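Local coordinates for inositol monophosphatase family protein (PDB 4I3Y) that probably hydrolyses inositol monophosphates to inositol and phosphate in a magnesium-dependent, lithium-inhibited reaction, at residues A[28-33]-A[109-114]; A[54-59]-A[94-99]; A[168-173]-A[205-210]. One frame throughout, in Å; residues are numbered along the deposited sequence.

Interaction 1 (A[28-33]-A[109-114])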
loop_
_atom_site.group_PDB
_atom_site.type_symbol
_atom_site.label_atom_id
_atom_site.label_comp_id
_atom_site.label_asym_id
_atom_site.label_seq_id
_atom_site.Cartn_x
_atom_site.Cartn_y
_atom_site.Cartn_z
ATOM N N ASN A 28 4.953 10.667 20.558
ATOM C CA ASN A 28 5.678 10.349 21.777
ATOM C C ASN A 28 5.029 9.165 22.497
ATOM O O ASN A 28 5.707 8.386 23.160
ATOM C CB ASN A 28 5.730 11.574 22.684
ATOM C CG ASN A 28 6.476 12.725 22.041
ATOM O OD1 ASN A 28 7.417 12.529 21.317
ATOM N ND2 ASN A 28 6.029 13.906 22.277
ATOM N N VAL A 29 3.727 8.999 22.317
ATOM C CA VAL A 29 2.941 7.999 23.054
ATOM C C VAL A 29 2.875 6.640 22.330
ATOM O O VAL A 29 2.928 5.584 22.950
ATOM C CB VAL A 29 1.481 8.518 23.237
ATOM C CG1 VAL A 29 0.643 7.585 24.113
ATOM C CG2 VAL A 29 1.451 9.957 23.774
ATOM N N ILE A 30 2.689 6.657 21.011
ATOM C CA ILE A 30 2.411 5.404 20.281
ATOM C C ILE A 30 3.499 4.307 20.292
ATOM O O ILE A 30 3.161 3.119 20.316
ATOM C CB ILE A 30 1.980 5.674 18.819
ATOM C CG1 ILE A 30 0.599 6.299 18.846
ATOM C CG2 ILE A 30 1.780 4.392 18.091
ATOM C CD1 ILE A 30 0.296 7.119 17.603
ATOM N N PRO A 31 4.796 4.682 20.254
ATOM C CA PRO A 31 5.812 3.587 20.180
ATOM C C PRO A 31 5.676 2.672 21.389
ATOM O O PRO A 31 5.739 1.449 21.275
ATOM C CB PRO A 31 7.147 4.349 20.170
ATOM C CG PRO A 31 6.786 5.661 19.569
ATOM C CD PRO A 31 5.401 5.997 20.034
ATOM N N GLN A 32 5.404 3.281 22.536
ATOM C CA GLN A 32 5.163 2.514 23.765
ATOM C C GLN A 32 3.910 1.606 23.699
ATOM O O GLN A 32 3.975 0.386 23.983
ATOM C CB GLN A 32 5.130 3.468 24.988
ATOM C CG GLN A 32 5.077 2.760 26.345
ATOM C CD GLN A 32 6.276 1.866 26.549
ATOM O OE1 GLN A 32 7.420 2.336 26.559
ATOM N NE2 GLN A 32 6.029 0.567 26.682
ATOM N N LEU A 33 2.775 2.196 23.334
ATOM C CA LEU A 33 1.548 1.401 23.143
ATOM C C LEU A 33 1.794 0.166 22.211
ATOM O O LEU A 33 1.329 -0.958 22.483
ATOM C CB LEU A 33 0.404 2.292 22.617
ATOM C CG LEU A 33 0.062 3.528 23.500
ATOM C CD1 LEU A 33 -0.888 4.506 22.791
ATOM C CD2 LEU A 33 -0.491 3.135 24.873
ATOM N N TYR A 109 -1.820 2.514 8.576
ATOM C CA TYR A 109 -2.992 2.823 9.433
ATOM C C TYR A 109 -2.919 4.317 9.754
ATOM O O TYR A 109 -1.866 4.902 9.635
ATOM C CB TYR A 109 -3.098 1.903 10.704
ATOM C CG TYR A 109 -1.918 2.066 11.612
ATOM C CD1 TYR A 109 -1.905 3.042 12.625
ATOM C CD2 TYR A 109 -0.754 1.350 11.405
ATOM C CE1 TYR A 109 -0.787 3.264 13.425
ATOM C CE2 TYR A 109 0.372 1.560 12.230
ATOM C CZ TYR A 109 0.348 2.516 13.227
ATOM O OH TYR A 109 1.478 2.711 14.038
ATOM N N CYS A 110 -4.026 4.921 10.216
ATOM C CA CYS A 110 -4.071 6.325 10.458
ATOM C C CYS A 110 -5.024 6.628 11.617
ATOM O O CYS A 110 -5.732 5.733 12.134
ATOM C CB CYS A 110 -4.541 7.050 9.156
ATOM S SG CYS A 110 -6.191 6.521 8.549
ATOM N N ILE A 111 -5.009 7.880 12.042
ATOM C CA ILE A 111 -5.952 8.360 13.030
ATOM C C ILE A 111 -6.856 9.334 12.263
ATOM O O ILE A 111 -6.346 10.192 11.530
ATOM C CB ILE A 111 -5.226 9.102 14.162
ATOM C CG1 ILE A 111 -4.237 8.203 14.859
ATOM C CG2 ILE A 111 -6.201 9.693 15.201
ATOM C CD1 ILE A 111 -3.413 8.967 15.898
ATOM N N ILE A 112 -8.175 9.181 12.404
ATOM C CA ILE A 112 -9.125 10.061 11.742
ATOM C C ILE A 112 -9.878 11.010 12.722
ATOM O O ILE A 112 -10.536 10.570 13.715
ATOM C CB ILE A 112 -10.141 9.286 10.856
ATOM C CG1 ILE A 112 -9.352 8.400 9.874
ATOM C CG2 ILE A 112 -11.102 10.254 10.116
ATOM C CD1 ILE A 112 -10.191 7.521 8.942
ATOM N N LEU A 113 -9.840 12.300 12.402
ATOM C CA LEU A 113 -10.621 13.284 13.219
ATOM C C LEU A 113 -11.381 14.223 12.352
ATOM O O LEU A 113 -10.846 14.675 11.331
ATOM C CB LEU A 113 -9.691 14.158 14.080
ATOM C CG LEU A 113 -9.307 13.568 15.412
ATOM C CD1 LEU A 113 -8.119 14.342 16.017
ATOM C CD2 LEU A 113 -10.498 13.480 16.392
ATOM N N ALA A 114 -12.610 14.573 12.751
ATOM C CA ALA A 114 -13.390 15.524 11.982
ATOM C C ALA A 114 -14.324 16.292 12.943
ATOM O O ALA A 114 -14.975 15.683 13.827
ATOM C CB ALA A 114 -14.199 14.827 10.883
#
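The one flat group in this contact is the phenol ring of Y109, and I30 meets it at the hydroxyl end. CG2 of I30 stands 4.4 Å from OH of Y109, somewhat off the ring plane. CD1 of I96 lies beside the CD1-CE1 edge, also somewhat off the plane and on the same side. Y129, P130 and I34 also touch the Y109 side chain. The setting is one helix-to-sheet layer of the layered alpha/beta fold of inositol monophosphatases. Helix 12-35 covers one face of the seven-stranded mixed sheet, and strand 110-117 is an inner strand of that sheet.

The CA atoms of I30 and I111 are 11.5 Å apart, and side chains alone bridge the gap. No hydrogen bond links the segments. I30 uses both of its branches. CG2 goes to Y109, while CG1 points away from its own carbonyl carbon (chi1 -70°) and carries CD1 towards the strand. The Y109 ring is placed between its backbone N and carbonyl carbon (chi1 62°), and from there it reaches out from the sheet towards the helix. I56 of helix 51-67 touches both I30 and I111, making the core continuous between the two helices. P31 has no N-H to give to the preceding turn, and the helix is kinked here. Across P31 the bond L33 N to V29 O is weak. Between helix and strand, the closest apolar atoms are CD1 of I30 and CD1 of I111, 4.5 Å apart, each coming in at a slant.

Interaction 2 (A[54-59]-A[94-99]). With MG (magnesium ion), chain D; PO4 (phosphate ion), chain C.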
loop_
_atom_site.group_PDB
_atom_site.type_symbol
_atom_site.label_atom_id
_atom_site.label_comp_id
_atom_site.label_asym_id
_atom_site.label_seq_id
_atom_site.Cartn_x
_atom_site.Cartn_y
_atom_site.Cartn_z
ATOM N N LYS A 54 -7.760 2.046 21.944
ATOM C CA LYS A 54 -8.431 2.474 23.203
ATOM C C LYS A 54 -7.769 3.654 23.930
ATOM O O LYS A 54 -8.455 4.652 24.259
ATOM C CB LYS A 54 -8.573 1.299 24.137
ATOM C CG LYS A 54 -9.450 0.171 23.573
ATOM C CD LYS A 54 -9.699 -0.858 24.678
ATOM C CE LYS A 54 -10.940 -1.689 24.461
ATOM N NZ LYS A 54 -10.519 -2.996 23.872
ATOM N N GLN A 55 -6.445 3.606 24.084
ATOM C CA GLN A 55 -5.700 4.764 24.645
ATOM C C GLN A 55 -5.756 6.075 23.840
ATOM O O GLN A 55 -5.988 7.170 24.406
ATOM C CB GLN A 55 -4.241 4.411 24.867
ATOM C CG GLN A 55 -4.020 3.483 26.043
ATOM C CD GLN A 55 -4.516 4.118 27.344
ATOM O OE1 GLN A 55 -5.445 3.605 27.983
ATOM N NE2 GLN A 55 -3.947 5.277 27.700
ATOM N N ILE A 56 -5.536 5.989 22.523
ATOM C CA ILE A 56 -5.638 7.177 21.666
ATOM C C ILE A 56 -7.022 7.801 21.800
ATOM O O ILE A 56 -7.140 9.027 21.948
ATOM C CB ILE A 56 -5.318 6.846 20.214
ATOM C CG1 ILE A 56 -3.796 6.585 20.080
ATOM C CG2 ILE A 56 -5.861 7.914 19.290
ATOM C CD1 ILE A 56 -3.347 6.291 18.664
ATOM N N GLN A 57 -8.077 6.961 21.812
ATOM C CA GLN A 57 -9.427 7.503 21.926
ATOM C C GLN A 57 -9.642 8.216 23.263
ATOM O O GLN A 57 -10.205 9.303 23.354
ATOM C CB GLN A 57 -10.484 6.416 21.802
ATOM C CG GLN A 57 -11.872 7.052 21.740
ATOM C CD GLN A 57 -12.962 6.068 21.287
ATOM O OE1 GLN A 57 -13.876 5.776 22.043
ATOM N NE2 GLN A 57 -12.874 5.584 20.088
ATOM N N GLN A 58 -9.221 7.561 24.308
ATOM C CA GLN A 58 -9.460 8.112 25.604
ATOM C C GLN A 58 -8.572 9.342 25.916
ATOM O O GLN A 58 -9.042 10.317 26.537
ATOM C CB GLN A 58 -9.409 6.993 26.625
ATOM C CG GLN A 58 -8.076 6.551 27.056
ATOM C CD GLN A 58 -8.060 6.608 28.558
ATOM O OE1 GLN A 58 -7.825 5.604 29.242
ATOM N NE2 GLN A 58 -8.362 7.792 29.091
ATOM N N GLN A 59 -7.346 9.348 25.390
ATOM C CA GLN A 59 -6.609 10.599 25.416
ATOM C C GLN A 59 -7.299 11.724 24.690
ATOM O O GLN A 59 -7.256 12.849 25.170
ATOM C CB GLN A 59 -5.167 10.435 25.027
ATOM C CG GLN A 59 -4.463 9.547 26.032
ATOM C CD GLN A 59 -3.052 9.216 25.629
ATOM O OE1 GLN A 59 -2.473 8.226 26.100
ATOM N NE2 GLN A 59 -2.468 10.053 24.776
ATOM N N ASP A 94 -11.977 8.245 14.541
ATOM C CA ASP A 94 -11.520 6.852 14.435
ATOM C C ASP A 94 -10.102 6.789 15.044
ATOM O O ASP A 94 -9.155 7.312 14.420
ATOM C CB ASP A 94 -11.463 6.439 12.979
ATOM C CG ASP A 94 -11.372 4.948 12.827
ATOM O OD1 ASP A 94 -10.877 4.277 13.762
ATOM O OD2 ASP A 94 -11.885 4.488 11.806
ATOM N N PRO A 95 -9.953 6.211 16.265
ATOM C CA PRO A 95 -8.638 6.407 16.874
ATOM C C PRO A 95 -7.538 5.656 16.149
ATOM O O PRO A 95 -6.400 6.146 16.069
ATOM C CB PRO A 95 -8.834 5.926 18.294
ATOM C CG PRO A 95 -10.007 4.923 18.208
ATOM C CD PRO A 95 -10.915 5.529 17.176
ATOM N N ILE A 96 -7.842 4.452 15.643
ATOM C CA ILE A 96 -6.935 3.849 14.666
ATOM C C ILE A 96 -7.834 3.355 13.516
ATOM O O ILE A 96 -8.674 2.497 13.732
ATOM C CB ILE A 96 -6.139 2.656 15.228
ATOM C CG1 ILE A 96 -5.071 3.097 16.287
ATOM C CG2 ILE A 96 -5.529 1.831 14.062
ATOM C CD1 ILE A 96 -3.864 3.760 15.662
ATOM N N ASP A 97 -7.665 3.923 12.323
ATOM C CA ASP A 97 -8.398 3.438 11.183
ATOM C C ASP A 97 -7.410 2.500 10.464
ATOM O O ASP A 97 -6.304 2.889 10.227
ATOM C CB ASP A 97 -8.905 4.544 10.278
ATOM C CG ASP A 97 -9.564 3.963 9.002
ATOM O OD1 ASP A 97 -10.512 3.169 9.179
ATOM O OD2 ASP A 97 -9.140 4.306 7.873
ATOM N N GLY A 98 -7.820 1.271 10.148
ATOM C CA GLY A 98 -6.885 0.217 9.747
ATOM C C GLY A 98 -6.221 -0.540 10.904
ATOM O O GLY A 98 -5.015 -0.854 10.859
ATOM N N THR A 99 -7.004 -0.872 11.929
ATOM C CA THR A 99 -6.530 -1.701 13.045
ATOM C C THR A 99 -5.912 -3.025 12.574
ATOM O O THR A 99 -4.917 -3.476 13.134
ATOM C CB THR A 99 -7.676 -1.940 14.067
ATOM O OG1 THR A 99 -8.254 -0.662 14.396
ATOM C CG2 THR A 99 -7.151 -2.541 15.330
HETATM MG MG MG D . -10.810 2.323 13.911
HETATM P P PO4 C . -10.994 0.219 12.251
HETATM O O1 PO4 C . -12.297 -0.588 12.185
HETATM O O2 PO4 C . -9.885 -0.404 11.366
HETATM O O3 PO4 C . -11.368 1.593 11.749
HETATM O O4 PO4 C . -10.483 0.131 13.725
HETATM O O HOH W 1 -10.366 2.271 16.144
#
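I56 and Q57 of helix 51-67 take hold of P95 from two neighbouring positions of the helix, and each side chain runs obliquely to the proline ring. CG2 of I56 touches CB of P95 at 3.7 Å. CB of Q57 is 3.9 Å from CB of P95, and the extended Q57 chain then passes along the CG and CD side of the ring. Its CG is anti to the backbone N (chi1 -172°), which sends the chain that way. The other branch of I56 has a different partner. Its CD1 meets CD1 of I96 at 4.0 Å, with the two side chains at about a right angle. All four residues are buried, and no hydrogen bond crosses between the segments.

The chain turns a corner at P95 and I96. Residues 94-99 carry the DPIDGT signature of the inositol monophosphatase family. Two oxygens of this loop bind a magnesium ion. OD1 of D94 binds it at 2.0 Å and the carbonyl O of I96 at 2.1 Å. E76, a water and two phosphate oxygens complete the shell. The phosphate, probably from the crystallisation liquor, also sits at the start of helix 99-105. G98 N donates to phosphate O2 at 2.9 Å (130° at the hydrogen). T99 N donates to the same phosphate O2 at 3.0 Å, and this bond is the straighter (157°). OG1 of T99 is paired with D53 of helix 51-67.

I96 thus faces two ways: its side chain packs in the hydrophobic core while its carbonyl binds the metal. The metal and the helix N-terminus would both stabilise a bound phosphate, consistent with a substrate-phosphate site.

Interaction 3 (A[168-173]-A[205-210])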
loop_
_atom_site.group_PDB
_atom_site.type_symbol
_atom_site.label_atom_id
_atom_site.label_comp_id
_atom_site.label_asym_id
_atom_site.label_seq_id
_atom_site.Cartn_x
_atom_site.Cartn_y
_atom_site.Cartn_z
ATOM N N GLN A 168 -13.449 -8.623 -1.250
ATOM C CA GLN A 168 -13.866 -9.872 -0.567
ATOM C C GLN A 168 -15.293 -9.768 -0.137
ATOM O O GLN A 168 -15.872 -10.725 0.319
ATOM C CB GLN A 168 -13.051 -10.162 0.690
ATOM C CG GLN A 168 -11.565 -10.077 0.491
ATOM C CD GLN A 168 -10.784 -10.503 1.714
ATOM O OE1 GLN A 168 -9.806 -9.874 2.088
ATOM N NE2 GLN A 168 -11.234 -11.548 2.347
ATOM N N VAL A 169 -15.865 -8.596 -0.331
ATOM C CA VAL A 169 -17.105 -8.259 0.255
ATOM C C VAL A 169 -18.158 -7.983 -0.825
ATOM O O VAL A 169 -19.258 -7.570 -0.523
ATOM C CB VAL A 169 -16.815 -7.072 1.249
ATOM C CG1 VAL A 169 -17.634 -5.834 0.957
ATOM C CG2 VAL A 169 -16.906 -7.570 2.679
ATOM N N MET A 170 -17.808 -8.237 -2.082
ATOM C CA MET A 170 -18.623 -7.900 -3.194
ATOM C C MET A 170 -18.850 -9.122 -4.065
ATOM O O MET A 170 -18.066 -10.084 -4.066
ATOM C CB MET A 170 -17.942 -6.867 -4.082
ATOM C CG MET A 170 -18.085 -5.409 -3.718
ATOM S SD MET A 170 -17.229 -4.537 -5.084
ATOM C CE MET A 170 -17.081 -2.981 -4.233
ATOM N N ASN A 171 -19.912 -9.038 -4.858
ATOM C CA ASN A 171 -20.185 -10.060 -5.840
ATOM C C ASN A 171 -19.017 -10.085 -6.831
ATOM O O ASN A 171 -18.560 -9.021 -7.328
ATOM C CB ASN A 171 -21.474 -9.631 -6.541
ATOM C CG ASN A 171 -21.496 -9.977 -7.997
ATOM O OD1 ASN A 171 -21.234 -11.106 -8.401
ATOM N ND2 ASN A 171 -21.859 -8.994 -8.808
ATOM N N LEU A 172 -18.531 -11.287 -7.154
ATOM C CA LEU A 172 -17.364 -11.410 -8.014
ATOM C C LEU A 172 -17.512 -10.855 -9.437
ATOM O O LEU A 172 -16.508 -10.435 -10.026
ATOM C CB LEU A 172 -16.910 -12.845 -8.104
ATOM C CG LEU A 172 -16.036 -13.433 -6.981
ATOM C CD1 LEU A 172 -15.507 -12.412 -6.007
ATOM C CD2 LEU A 172 -16.691 -14.604 -6.277
ATOM N N ASP A 173 -18.735 -10.840 -9.984
ATOM C CA ASP A 173 -18.944 -10.346 -11.334
ATOM C C ASP A 173 -18.682 -8.887 -11.282
ATOM O O ASP A 173 -18.068 -8.347 -12.170
ATOM C CB ASP A 173 -20.391 -10.487 -11.795
ATOM C CG ASP A 173 -20.614 -11.683 -12.634
ATOM O OD1 ASP A 173 -19.916 -12.707 -12.449
ATOM O OD2 ASP A 173 -21.524 -11.594 -13.481
ATOM N N ALA A 205 -10.531 6.198 -7.479
ATOM C CA ALA A 205 -11.679 6.062 -6.590
ATOM C C ALA A 205 -11.384 5.024 -5.527
ATOM O O ALA A 205 -10.506 4.171 -5.718
ATOM C CB ALA A 205 -12.975 5.725 -7.386
ATOM N N HIS A 206 -12.056 5.167 -4.375
ATOM C CA HIS A 206 -12.019 4.201 -3.303
ATOM C C HIS A 206 -13.461 3.935 -2.927
ATOM O O HIS A 206 -14.286 4.866 -2.769
ATOM C CB HIS A 206 -11.239 4.656 -2.033
ATOM C CG HIS A 206 -11.375 3.697 -0.875
ATOM N ND1 HIS A 206 -10.896 2.405 -0.921
ATOM C CD2 HIS A 206 -11.890 3.855 0.375
ATOM C CE1 HIS A 206 -11.168 1.786 0.216
ATOM N NE2 HIS A 206 -11.777 2.642 1.020
ATOM N N ILE A 207 -13.782 2.665 -2.789
ATOM C CA ILE A 207 -15.174 2.286 -2.402
ATOM C C ILE A 207 -15.105 1.546 -1.088
ATOM O O ILE A 207 -14.189 0.696 -0.916
ATOM C CB ILE A 207 -15.741 1.273 -3.418
ATOM C CG1 ILE A 207 -15.910 1.942 -4.790
ATOM C CG2 ILE A 207 -17.032 0.622 -2.915
ATOM C CD1 ILE A 207 -15.869 0.916 -5.925
ATOM N N ASN A 208 -16.034 1.852 -0.166
ATOM C CA ASN A 208 -16.283 1.047 1.074
ATOM C C ASN A 208 -17.831 0.865 1.204
ATOM O O ASN A 208 -18.587 1.858 1.391
ATOM C CB ASN A 208 -15.661 1.662 2.361
ATOM C CG ASN A 208 -15.866 0.776 3.625
ATOM O OD1 ASN A 208 -16.924 0.130 3.816
ATOM N ND2 ASN A 208 -14.862 0.783 4.522
ATOM N N THR A 209 -18.273 -0.381 1.025
ATOM C CA THR A 209 -19.721 -0.676 0.922
ATOM C C THR A 209 -20.406 -0.747 2.271
ATOM O O THR A 209 -21.577 -1.011 2.343
ATOM C CB THR A 209 -20.052 -2.016 0.220
ATOM O OG1 THR A 209 -19.431 -3.081 0.952
ATOM C CG2 THR A 209 -19.568 -1.993 -1.163
ATOM N N ASN A 210 -19.672 -0.541 3.345
ATOM C CA ASN A 210 -20.298 -0.510 4.629
ATOM C C ASN A 210 -19.451 0.193 5.694
ATOM O O ASN A 210 -19.108 -0.432 6.704
ATOM C CB ASN A 210 -20.657 -1.941 5.034
ATOM C CG ASN A 210 -21.451 -1.998 6.326
ATOM O OD1 ASN A 210 -21.281 -2.934 7.135
ATOM N ND2 ASN A 210 -22.316 -0.995 6.547
#
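M170 reaches across to I207 and T209 because its CG points away from its carbonyl carbon (chi1 -85°) and the chain stays extended from there to CE. T209 is turned to receive it. Its OG1 lies between the backbone N and the carbonyl carbon (chi1 59°), which sends CG2 away from the carbonyl and towards the methionine.

The methyl end of M170 does the touching. CE is 3.8 Å from CG2 of I207, and the two side chains cross at about a right angle. The same CE lies 4.1 Å from CG2 of T209. F165 packs on both M170 and I207, and so does L261 of helix 254-262. The methionine end is therefore part of a small apolar cluster. On the more open side, V169 and T209 slide past each other in opposite directions. CG1 of V169 comes to 3.3 Å from OG1 of T209, a carbon-to-oxygen contact and not a hydrogen bond.

No hydrogen bond joins the segments, but each is shaped by one of its own. N210 N donates to OD1 of N208 at 2.9 Å, in the carbonyl plane (156° at the hydrogen). This Asx turn bends the chain just after strand 205-208. At the far end of the other segment, D173 N donates to OD1 of N171 at 3.0 Å. N171 is thereby the N-cap of helix 172-181, with the donor above the plane of its amide. L172 and Q168 pack on the second subunit.

Strands 162-164 and 205-208 are parallel neighbours. At their C-terminal ends, the contact joins the loop after strand 162-164 to the end of strand 205-208 and the turn that follows. Strand 162-164 passes here into helix 172-181 of a beta-alpha-beta crossover.

How the interactions relate
Interactions 1 and 2 are neighbours, with centres about 7 Å apart. Their strands, 110-117 and 89-97, pair antiparallel in the seven-stranded sheet, joined by backbone bonds such as C110 O with D97 N. Helices 12-35 and 51-67 cover that sheet together. In sequence, both segments of interaction 2 fall between those of interaction 1. Interaction 3 comes later in the chain and belongs to the five-stranded sheet. Its centre is about 27 Å from that of interaction 1 and about 25 Å from that of interaction 2, and it touches neither. The first two contacts thus pack the core behind the magnesium site, while the third lies in the other sheet layer, beside the second subunit.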